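Local coordinates for protein uricase (PDB 4R99) that catalyses the oxidation of urate to 5-hydroxyisourate, the first step on the route to allantoin, and forms an assembly of four subunits, at residues Val12-Thr17 against Phe75-Ala80; Ala98-Tyr103 against Val150-Ser155; Ala146-Ala151 against Val160-Gly165. All coordinates share one frame; numbering follows the deposited sequence.

Contact 1. Residues Val12-Thr17 against Phe75-Ala80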
loop_
_atom_site.group_PDB
_atom_site.type_symbol
_atom_site.label_atom_id
_atom_site.label_comp_id
_atom_site.label_asym_id
_atom_site.label_seq_id
_atom_site.Cartn_x
_atom_site.Cartn_y
_atom_site.Cartn_z
ATOM N N VAL D 12 -4.240 -5.836 -16.656
ATOM C CA VAL D 12 -4.142 -7.014 -17.508
ATOM C C VAL D 12 -2.748 -7.622 -17.397
ATOM O O VAL D 12 -1.843 -7.295 -18.169
ATOM C CB VAL D 12 -4.455 -6.675 -18.977
ATOM C CG1 VAL D 12 -4.468 -7.939 -19.826
ATOM C CG2 VAL D 12 -5.794 -5.960 -19.071
ATOM N N TYR D 13 -2.580 -8.497 -16.413
ATOM C CA TYR D 13 -1.312 -9.176 -16.212
ATOM C C TYR D 13 -1.100 -10.235 -17.291
ATOM O O TYR D 13 -1.922 -11.135 -17.459
ATOM C CB TYR D 13 -1.241 -9.788 -14.811
ATOM C CG TYR D 13 -1.153 -8.761 -13.702
ATOM C CD1 TYR D 13 0.065 -8.205 -13.334
ATOM C CD2 TYR D 13 -2.294 -8.342 -13.029
ATOM C CE1 TYR D 13 0.146 -7.266 -12.321
ATOM C CE2 TYR D 13 -2.223 -7.403 -12.015
ATOM C CZ TYR D 13 -1.000 -6.868 -11.666
ATOM O OH TYR D 13 -0.927 -5.934 -10.657
ATOM N N VAL D 14 -0.008 -10.113 -18.035
ATOM C CA VAL D 14 0.307 -11.080 -19.081
ATOM C C VAL D 14 1.763 -11.506 -18.900
ATOM O O VAL D 14 2.681 -10.684 -18.914
ATOM C CB VAL D 14 0.038 -10.530 -20.511
ATOM C CG1 VAL D 14 -1.443 -10.252 -20.698
ATOM C CG2 VAL D 14 0.828 -9.277 -20.789
ATOM N N PHE D 15 1.956 -12.796 -18.650
ATOM C CA PHE D 15 3.285 -13.335 -18.410
ATOM C C PHE D 15 3.638 -14.344 -19.492
ATOM O O PHE D 15 3.238 -15.506 -19.431
ATOM C CB PHE D 15 3.364 -13.999 -17.032
ATOM C CG PHE D 15 2.793 -13.168 -15.914
ATOM C CD1 PHE D 15 3.191 -11.853 -15.729
ATOM C CD2 PHE D 15 1.861 -13.708 -15.043
ATOM C CE1 PHE D 15 2.669 -11.091 -14.695
ATOM C CE2 PHE D 15 1.332 -12.953 -14.010
ATOM C CZ PHE D 15 1.736 -11.641 -13.834
ATOM N N ARG D 16 4.380 -13.883 -20.489
ATOM C CA ARG D 16 4.852 -14.742 -21.565
ATOM C C ARG D 16 6.193 -15.361 -21.186
ATOM O O ARG D 16 7.100 -14.664 -20.727
ATOM C CB ARG D 16 4.993 -13.929 -22.855
ATOM C CG ARG D 16 5.895 -14.547 -23.912
ATOM C CD ARG D 16 5.217 -15.695 -24.642
ATOM N NE ARG D 16 6.120 -16.324 -25.601
ATOM C CZ ARG D 16 6.266 -15.932 -26.865
ATOM N NH1 ARG D 16 5.560 -14.914 -27.335
ATOM N NH2 ARG D 16 7.117 -16.564 -27.660
ATOM N N THR D 17 6.318 -16.672 -21.360
ATOM C CA THR D 17 7.589 -17.338 -21.098
ATOM C C THR D 17 8.358 -17.605 -22.386
ATOM O O THR D 17 7.762 -17.845 -23.436
ATOM C CB THR D 17 7.416 -18.649 -20.301
ATOM O OG1 THR D 17 6.501 -19.516 -20.980
ATOM C CG2 THR D 17 6.893 -18.352 -18.902
ATOM N N PHE D 75 -7.758 -10.877 -25.968
ATOM C CA PHE D 75 -7.070 -10.415 -27.169
ATOM C C PHE D 75 -5.596 -10.157 -26.877
ATOM O O PHE D 75 -4.719 -10.591 -27.624
ATOM C CB PHE D 75 -7.757 -9.147 -27.680
ATOM C CG PHE D 75 -7.295 -8.695 -29.035
ATOM C CD1 PHE D 75 -6.138 -7.946 -29.180
ATOM C CD2 PHE D 75 -8.036 -9.000 -30.166
ATOM C CE1 PHE D 75 -5.725 -7.520 -30.422
ATOM C CE2 PHE D 75 -7.626 -8.579 -31.412
ATOM C CZ PHE D 75 -6.470 -7.837 -31.541
ATOM N N ILE D 76 -5.328 -9.460 -25.778
ATOM C CA ILE D 76 -3.958 -9.142 -25.393
ATOM C C ILE D 76 -3.161 -10.394 -25.037
ATOM O O ILE D 76 -2.029 -10.570 -25.488
ATOM C CB ILE D 76 -3.920 -8.165 -24.193
ATOM C CG1 ILE D 76 -4.415 -6.782 -24.610
ATOM C CG2 ILE D 76 -2.509 -8.056 -23.626
ATOM C CD1 ILE D 76 -4.728 -5.870 -23.437
ATOM N N GLN D 77 -3.763 -11.266 -24.236
ATOM C CA GLN D 77 -3.090 -12.482 -23.785
ATOM C C GLN D 77 -2.749 -13.420 -24.938
ATOM O O GLN D 77 -1.705 -14.071 -24.929
ATOM C CB GLN D 77 -3.941 -13.196 -22.730
ATOM C CG GLN D 77 -4.162 -12.363 -21.474
ATOM C CD GLN D 77 -5.126 -13.000 -20.493
ATOM O OE1 GLN D 77 -5.971 -13.813 -20.868
ATOM N NE2 GLN D 77 -5.005 -12.629 -19.224
ATOM N N ARG D 78 -3.626 -13.478 -25.932
ATOM C CA ARG D 78 -3.401 -14.329 -27.094
ATOM C C ARG D 78 -2.308 -13.779 -28.000
ATOM O O ARG D 78 -1.543 -14.538 -28.592
ATOM C CB ARG D 78 -4.701 -14.526 -27.872
ATOM C CG ARG D 78 -5.731 -15.339 -27.108
ATOM C CD ARG D 78 -6.935 -15.671 -27.961
ATOM N NE ARG D 78 -8.098 -15.981 -27.138
ATOM C CZ ARG D 78 -9.299 -16.280 -27.623
ATOM N NH1 ARG D 78 -9.494 -16.314 -28.934
ATOM N NH2 ARG D 78 -10.301 -16.546 -26.797
ATOM N N HIS D 79 -2.234 -12.456 -28.102
ATOM C CA HIS D 79 -1.197 -11.821 -28.907
ATOM C C HIS D 79 0.166 -11.866 -28.220
ATOM O O HIS D 79 1.202 -11.720 -28.869
ATOM C CB HIS D 79 -1.598 -10.398 -29.299
ATOM C CG HIS D 79 -2.598 -10.348 -30.410
ATOM N ND1 HIS D 79 -3.942 -10.588 -30.212
ATOM C CD2 HIS D 79 -2.448 -10.117 -31.736
ATOM C CE1 HIS D 79 -4.577 -10.497 -31.367
ATOM N NE2 HIS D 79 -3.695 -10.209 -32.306
ATOM N N ALA D 80 0.160 -12.079 -26.906
ATOM C CA ALA D 80 1.398 -12.269 -26.155
ATOM C C ALA D 80 2.037 -13.599 -26.535
ATOM O O ALA D 80 3.251 -13.767 -26.428
ATOM C CB ALA D 80 1.131 -12.212 -24.654
#
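Val-14 lays its CG1 methyl over the aliphatic base of Gln-77, 3.5 Å from CG, and the same methyl lies 3.8 Å from Ile-76 CG2, those two branched side chains crossing at about a right angle. Val-14 CG1 stands anti to its own carbonyl carbon (chi1 -64°), a setting that turns it to the helix. Further back along the strand, Val-12 CG1 meets Ile-76 CD1 at 4.2 Å, a looser touch. Arg-16 bends at chi2 (76°), carrying its guanidinium beside the helix, where NH1 donates to Ala-80 O at 2.7 Å with 150° at the hydrogen; the carbonyl lies near the guanidinium plane, at its edge. NE turns to Thr-17 O, 3.1 Å away, and Tyr-83 O takes a further bond from NH1, so three backbone carbonyls fix the group's rotation. Helix 69-82 here packs on strand 5-17, at the edge of this chain's sheet, running nearly parallel to it, while Phe-15 and Arg-16 extend that sheet into a strand of a second subunit. Methyls thus fill the helix-sheet interface, and one arginine ties the strand to the carbonyls of Ala-80 and Tyr-83 at the helix end, which probably spread its positive charge.

Contact 2. Residues Ala98-Tyr103 against Val150-Ser155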
loop_
_atom_site.group_PDB
_atom_site.type_symbol
_atom_site.label_atom_id
_atom_site.label_comp_id
_atom_site.label_asym_id
_atom_site.label_seq_id
_atom_site.Cartn_x
_atom_site.Cartn_y
_atom_site.Cartn_z
ATOM N N ALA D 98 -3.128 -4.712 -34.143
ATOM C CA ALA D 98 -4.008 -5.874 -34.240
ATOM C C ALA D 98 -5.459 -5.528 -33.890
ATOM O O ALA D 98 -6.384 -5.951 -34.582
ATOM C CB ALA D 98 -3.496 -7.004 -33.359
ATOM N N PHE D 99 -5.650 -4.769 -32.813
ATOM C CA PHE D 99 -6.978 -4.291 -32.424
ATOM C C PHE D 99 -7.640 -3.508 -33.555
ATOM O O PHE D 99 -8.806 -3.736 -33.885
ATOM C CB PHE D 99 -6.895 -3.396 -31.179
ATOM C CG PHE D 99 -7.109 -4.122 -29.873
ATOM C CD1 PHE D 99 -8.332 -4.707 -29.581
ATOM C CD2 PHE D 99 -6.101 -4.181 -28.923
ATOM C CE1 PHE D 99 -8.537 -5.362 -28.375
ATOM C CE2 PHE D 99 -6.300 -4.834 -27.712
ATOM C CZ PHE D 99 -7.521 -5.423 -27.439
ATOM N N LEU D 100 -6.891 -2.577 -34.136
ATOM C CA LEU D 100 -7.404 -1.736 -35.217
ATOM C C LEU D 100 -7.758 -2.530 -36.474
ATOM O O LEU D 100 -8.705 -2.191 -37.185
ATOM C CB LEU D 100 -6.416 -0.618 -35.553
ATOM C CG LEU D 100 -6.294 0.466 -34.480
ATOM C CD1 LEU D 100 -5.228 1.475 -34.857
ATOM C CD2 LEU D 100 -7.635 1.156 -34.273
ATOM N N ALA D 101 -6.992 -3.580 -36.747
ATOM C CA ALA D 101 -7.255 -4.438 -37.897
ATOM C C ALA D 101 -8.516 -5.273 -37.702
ATOM O O ALA D 101 -9.239 -5.557 -38.660
ATOM C CB ALA D 101 -6.061 -5.341 -38.164
ATOM N N LYS D 102 -8.768 -5.668 -36.458
ATOM C CA LYS D 102 -9.914 -6.507 -36.127
ATOM C C LYS D 102 -11.217 -5.716 -36.060
ATOM O O LYS D 102 -12.251 -6.163 -36.558
ATOM C CB LYS D 102 -9.675 -7.242 -34.803
ATOM C CG LYS D 102 -10.851 -8.089 -34.332
ATOM C CD LYS D 102 -11.143 -9.246 -35.280
ATOM C CE LYS D 102 -12.345 -10.051 -34.806
ATOM N NZ LYS D 102 -12.731 -11.119 -35.774
ATOM N N TYR D 103 -11.166 -4.538 -35.446
ATOM C CA TYR D 103 -12.369 -3.739 -35.238
ATOM C C TYR D 103 -12.336 -2.424 -36.015
ATOM O O TYR D 103 -11.763 -1.433 -35.562
ATOM C CB TYR D 103 -12.592 -3.498 -33.745
ATOM C CG TYR D 103 -12.659 -4.783 -32.954
ATOM C CD1 TYR D 103 -13.765 -5.617 -33.046
ATOM C CD2 TYR D 103 -11.607 -5.177 -32.138
ATOM C CE1 TYR D 103 -13.831 -6.798 -32.332
ATOM C CE2 TYR D 103 -11.663 -6.357 -31.421
ATOM C CZ TYR D 103 -12.776 -7.164 -31.525
ATOM O OH TYR D 103 -12.837 -8.341 -30.814
ATOM N N VAL D 150 -1.975 4.123 -31.070
ATOM C CA VAL D 150 -2.033 4.064 -32.523
ATOM C C VAL D 150 -3.412 4.498 -32.996
ATOM O O VAL D 150 -4.425 4.001 -32.517
ATOM C CB VAL D 150 -1.720 2.644 -33.045
ATOM C CG1 VAL D 150 -1.822 2.593 -34.562
ATOM C CG2 VAL D 150 -0.337 2.203 -32.593
ATOM N N ALA D 151 -3.437 5.437 -33.935
ATOM C CA ALA D 151 -4.679 5.962 -34.489
ATOM C C ALA D 151 -4.721 5.752 -35.999
ATOM O O ALA D 151 -3.684 5.557 -36.635
ATOM C CB ALA D 151 -4.824 7.437 -34.159
ATOM N N ARG D 152 -5.920 5.781 -36.572
ATOM C CA ARG D 152 -6.066 5.624 -38.014
ATOM C C ARG D 152 -5.595 6.862 -38.764
ATOM O O ARG D 152 -5.722 7.989 -38.282
ATOM C CB ARG D 152 -7.515 5.311 -38.385
ATOM C CG ARG D 152 -7.969 3.943 -37.929
ATOM C CD ARG D 152 -9.316 3.574 -38.521
ATOM N NE ARG D 152 -9.909 2.458 -37.795
ATOM C CZ ARG D 152 -9.560 1.187 -37.960
ATOM N NH1 ARG D 152 -8.619 0.860 -38.838
ATOM N NH2 ARG D 152 -10.152 0.242 -37.244
ATOM N N THR D 153 -5.033 6.620 -39.943
ATOM C CA THR D 153 -4.626 7.669 -40.865
ATOM C C THR D 153 -5.372 7.493 -42.174
ATOM O O THR D 153 -6.119 6.530 -42.343
ATOM C CB THR D 153 -3.123 7.620 -41.149
ATOM O OG1 THR D 153 -2.798 6.389 -41.804
ATOM C CG2 THR D 153 -2.354 7.710 -39.863
ATOM N N ALA D 154 -5.173 8.429 -43.096
ATOM C CA ALA D 154 -5.832 8.365 -44.393
ATOM C C ALA D 154 -5.476 7.109 -45.201
ATOM O O ALA D 154 -6.244 6.690 -46.067
ATOM C CB ALA D 154 -5.517 9.615 -45.202
ATOM N N SER D 155 -4.320 6.512 -44.924
ATOM C CA SER D 155 -3.865 5.336 -45.672
ATOM C C SER D 155 -3.666 4.100 -44.792
ATOM O O SER D 155 -3.284 3.041 -45.287
ATOM C CB SER D 155 -2.572 5.650 -46.429
ATOM O OG SER D 155 -1.558 6.091 -45.543
HETATM O O HOH W 1 -9.020 -1.785 -40.248
#
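In the tunnelling fold (T-fold) of the uricase family, helices pack on an antiparallel sheet, here helices 69-82 and 88-102, and Leu-100 of the latter meets Val-150 and Arg-152 of strand 143-152. The two branches of Leu-100 have different partners. CD1 drops onto the strand, 3.6 Å from Val-150 CG1 and 3.5 Å from Val-150 O, while CD2 lies over one face of the Arg-152 guanidinium, 4.0 Å from NH2 and offset toward the rim. The arginine runs extended from CG to NE (chi2 -170°, chi3 -164°), past the leucine in the opposing direction, an extended reach that brings the guanidinium to the last turn of the helix. There NH2 donates to Leu-100 O over 2.8 Å, on a lone pair in the carbonyl plane, with 153° at the hydrogen. A water bridges the same carbonyl and Arg-152 NH1, which lies 3.0 Å from the water oxygen. Tyr-103 O sits at the guanidinium edge, 2.9 Å from NH2, and NE bonds to Leu-106 O. Around this contact, Leu-100 also packs on Val-109 of strand 108-125 and Thr-157 of strand 157-173, while Phe-99 turns to helix 69-82, and Tyr-103 OH bonds to Asp-185 of a third subunit.

Contact 3. Residues Ala146-Ala151 against Val160-Gly165; sequences ATVEVA and VEQASG
With CG anti to the backbone N in both Glu-149 and Glu-161 (chi1 -172° in each) and both chains extended beyond it, the two acids leave the same face of the hairpin and bring their carboxylates close. OE1 of Glu-149 stands 4.1 Å from OE1 of Glu-161, the carboxylate planes turned 36° apart. Such like charges would be expected to repel, yet Arg-110 NH1 forms a salt bridge with OE1 of each, and Lys-50 takes OE2 of Glu-149.

Beneath them the backbones of strands 143-152 and 157-173 pair in antiparallel fashion. Thr-147 and Ala-163 form a hydrogen-bonded pair, with Thr-147 N to Ala-163 O at 3.0 Å and Ala-163 N to Thr-147 O at 2.8 Å. At the next such pair Glu-149 N reaches Glu-161 O at 2.8 Å, but the return bond, Glu-161 N to Glu-149 O, is weak. That carbonyl also accepts a shorter bond from Val-160 N, 2.9 Å away. Two residues, Val-160 and Glu-161, therefore face Glu-149, a classic beta bulge. The valine's two methyls spread along the neighbouring strand: CG2 touches Glu-149 CG, while CG1 rests 3.8 Å from Ala-151 CB. On the other face, Ala-146 and Val-148 stand with Gln-162 and Ser-164; Ala-146 packs on Leu-88 and Leu-92 of helix 88-102.

The chemistry implies that the main chain supplies the register, whereas the negative charge of the paired acids is probably offset by Arg-110, shared between them, and by Lys-50 at Glu-149, which would favour both carboxylates staying ionised.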
loop_
_atom_site.group_PDB
_atom_site.type_symbol
_atom_site.label_atom_id
_atom_site.label_comp_id
_atom_site.label_asym_id
_atom_site.label_seq_id
_atom_site.Cartn_x
_atom_site.Cartn_y
_atom_site.Cartn_z
ATOM N N ALA D 146 6.205 1.577 -20.761
ATOM C CA ALA D 146 5.987 1.991 -22.139
ATOM C C ALA D 146 4.522 2.307 -22.395
ATOM O O ALA D 146 3.627 1.704 -21.804
ATOM C CB ALA D 146 6.469 0.912 -23.104
ATOM N N THR D 147 4.291 3.266 -23.281
ATOM C CA THR D 147 2.950 3.614 -23.721
ATOM C C THR D 147 2.991 3.774 -25.227
ATOM O O THR D 147 3.867 4.449 -25.763
ATOM C CB THR D 147 2.468 4.933 -23.085
ATOM O OG1 THR D 147 2.318 4.756 -21.672
ATOM C CG2 THR D 147 1.133 5.368 -23.681
ATOM N N VAL D 148 2.053 3.136 -25.910
ATOM C CA VAL D 148 1.919 3.301 -27.346
ATOM C C VAL D 148 0.463 3.556 -27.673
ATOM O O VAL D 148 -0.416 2.813 -27.237
ATOM C CB VAL D 148 2.408 2.057 -28.121
ATOM C CG1 VAL D 148 2.100 2.199 -29.604
ATOM C CG2 VAL D 148 3.900 1.835 -27.901
ATOM N N GLU D 149 0.199 4.630 -28.406
ATOM C CA GLU D 149 -1.140 4.852 -28.922
ATOM C C GLU D 149 -1.107 4.907 -30.440
ATOM O O GLU D 149 -0.314 5.642 -31.025
ATOM C CB GLU D 149 -1.757 6.121 -28.341
ATOM C CG GLU D 149 -3.222 6.306 -28.702
ATOM C CD GLU D 149 -3.890 7.393 -27.889
ATOM O OE1 GLU D 149 -3.394 7.695 -26.783
ATOM O OE2 GLU D 149 -4.914 7.942 -28.350
ATOM N N VAL D 150 -1.975 4.123 -31.070
ATOM C CA VAL D 150 -2.033 4.064 -32.523
ATOM C C VAL D 150 -3.412 4.498 -32.996
ATOM O O VAL D 150 -4.425 4.001 -32.517
ATOM C CB VAL D 150 -1.720 2.644 -33.045
ATOM C CG1 VAL D 150 -1.822 2.593 -34.562
ATOM C CG2 VAL D 150 -0.337 2.203 -32.593
ATOM N N ALA D 151 -3.437 5.437 -33.935
ATOM C CA ALA D 151 -4.679 5.962 -34.489
ATOM C C ALA D 151 -4.721 5.752 -35.999
ATOM O O ALA D 151 -3.684 5.557 -36.635
ATOM C CB ALA D 151 -4.824 7.437 -34.159
ATOM N N VAL D 160 0.736 7.696 -32.703
ATOM C CA VAL D 160 0.517 9.115 -32.417
ATOM C C VAL D 160 1.093 9.499 -31.056
ATOM O O VAL D 160 1.275 10.679 -30.759
ATOM C CB VAL D 160 -0.976 9.491 -32.480
ATOM C CG1 VAL D 160 -1.512 9.295 -33.889
ATOM C CG2 VAL D 160 -1.774 8.671 -31.476
ATOM N N GLU D 161 1.372 8.491 -30.234
ATOM C CA GLU D 161 2.119 8.689 -28.995
ATOM C C GLU D 161 2.940 7.458 -28.672
ATOM O O GLU D 161 2.450 6.331 -28.741
ATOM C CB GLU D 161 1.198 9.031 -27.821
ATOM C CG GLU D 161 1.963 9.433 -26.565
ATOM C CD GLU D 161 1.066 9.679 -25.369
ATOM O OE1 GLU D 161 -0.140 9.936 -25.565
ATOM O OE2 GLU D 161 1.574 9.612 -24.231
ATOM N N GLN D 162 4.196 7.684 -28.313
ATOM C CA GLN D 162 5.079 6.603 -27.921
ATOM C C GLN D 162 5.986 7.063 -26.793
ATOM O O GLN D 162 6.693 8.060 -26.925
ATOM C CB GLN D 162 5.919 6.146 -29.118
ATOM C CG GLN D 162 6.811 4.943 -28.848
ATOM C CD GLN D 162 7.711 4.617 -30.027
ATOM O OE1 GLN D 162 8.668 5.337 -30.309
ATOM N NE2 GLN D 162 7.400 3.532 -30.729
ATOM N N ALA D 163 5.958 6.343 -25.680
ATOM C CA ALA D 163 6.824 6.667 -24.558
ATOM C C ALA D 163 7.546 5.421 -24.063
ATOM O O ALA D 163 7.003 4.317 -24.096
ATOM C CB ALA D 163 6.024 7.308 -23.435
ATOM N N SER D 164 8.784 5.610 -23.624
ATOM C CA SER D 164 9.590 4.537 -23.069
ATOM C C SER D 164 10.211 5.060 -21.793
ATOM O O SER D 164 10.563 6.233 -21.715
ATOM C CB SER D 164 10.704 4.146 -24.042
ATOM O OG SER D 164 10.189 3.822 -25.320
ATOM N N GLY D 165 10.347 4.209 -20.785
ATOM C CA GLY D 165 10.954 4.671 -19.556
ATOM C C GLY D 165 11.398 3.632 -18.553
ATOM O O GLY D 165 11.189 2.433 -18.727
#

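Overall arrangement
The three contacts share one antiparallel sheet but use it differently. Contacts 1 and 2 mount consecutive helices, 69-82 and 88-102, on it, and these touch through Phe-75 against Phe-99 and His-79 against Ala-98. Both are largely buried, but contact 2 has a more open, water-bridged polar rim, whereas contact 1 meets both the second and third subunits. In each, apolar packing is finished by a strand arginine bonding to backbone carbonyls at or near the helix end. Contact 3, partly buried, lies within the sheet, where backbone hydrogen bonds are the main cohesion and no other subunit touches its segments. Contacts 2 and 3 share Val-150, which serves the helix, and Ala-151, which serves the hairpin partner.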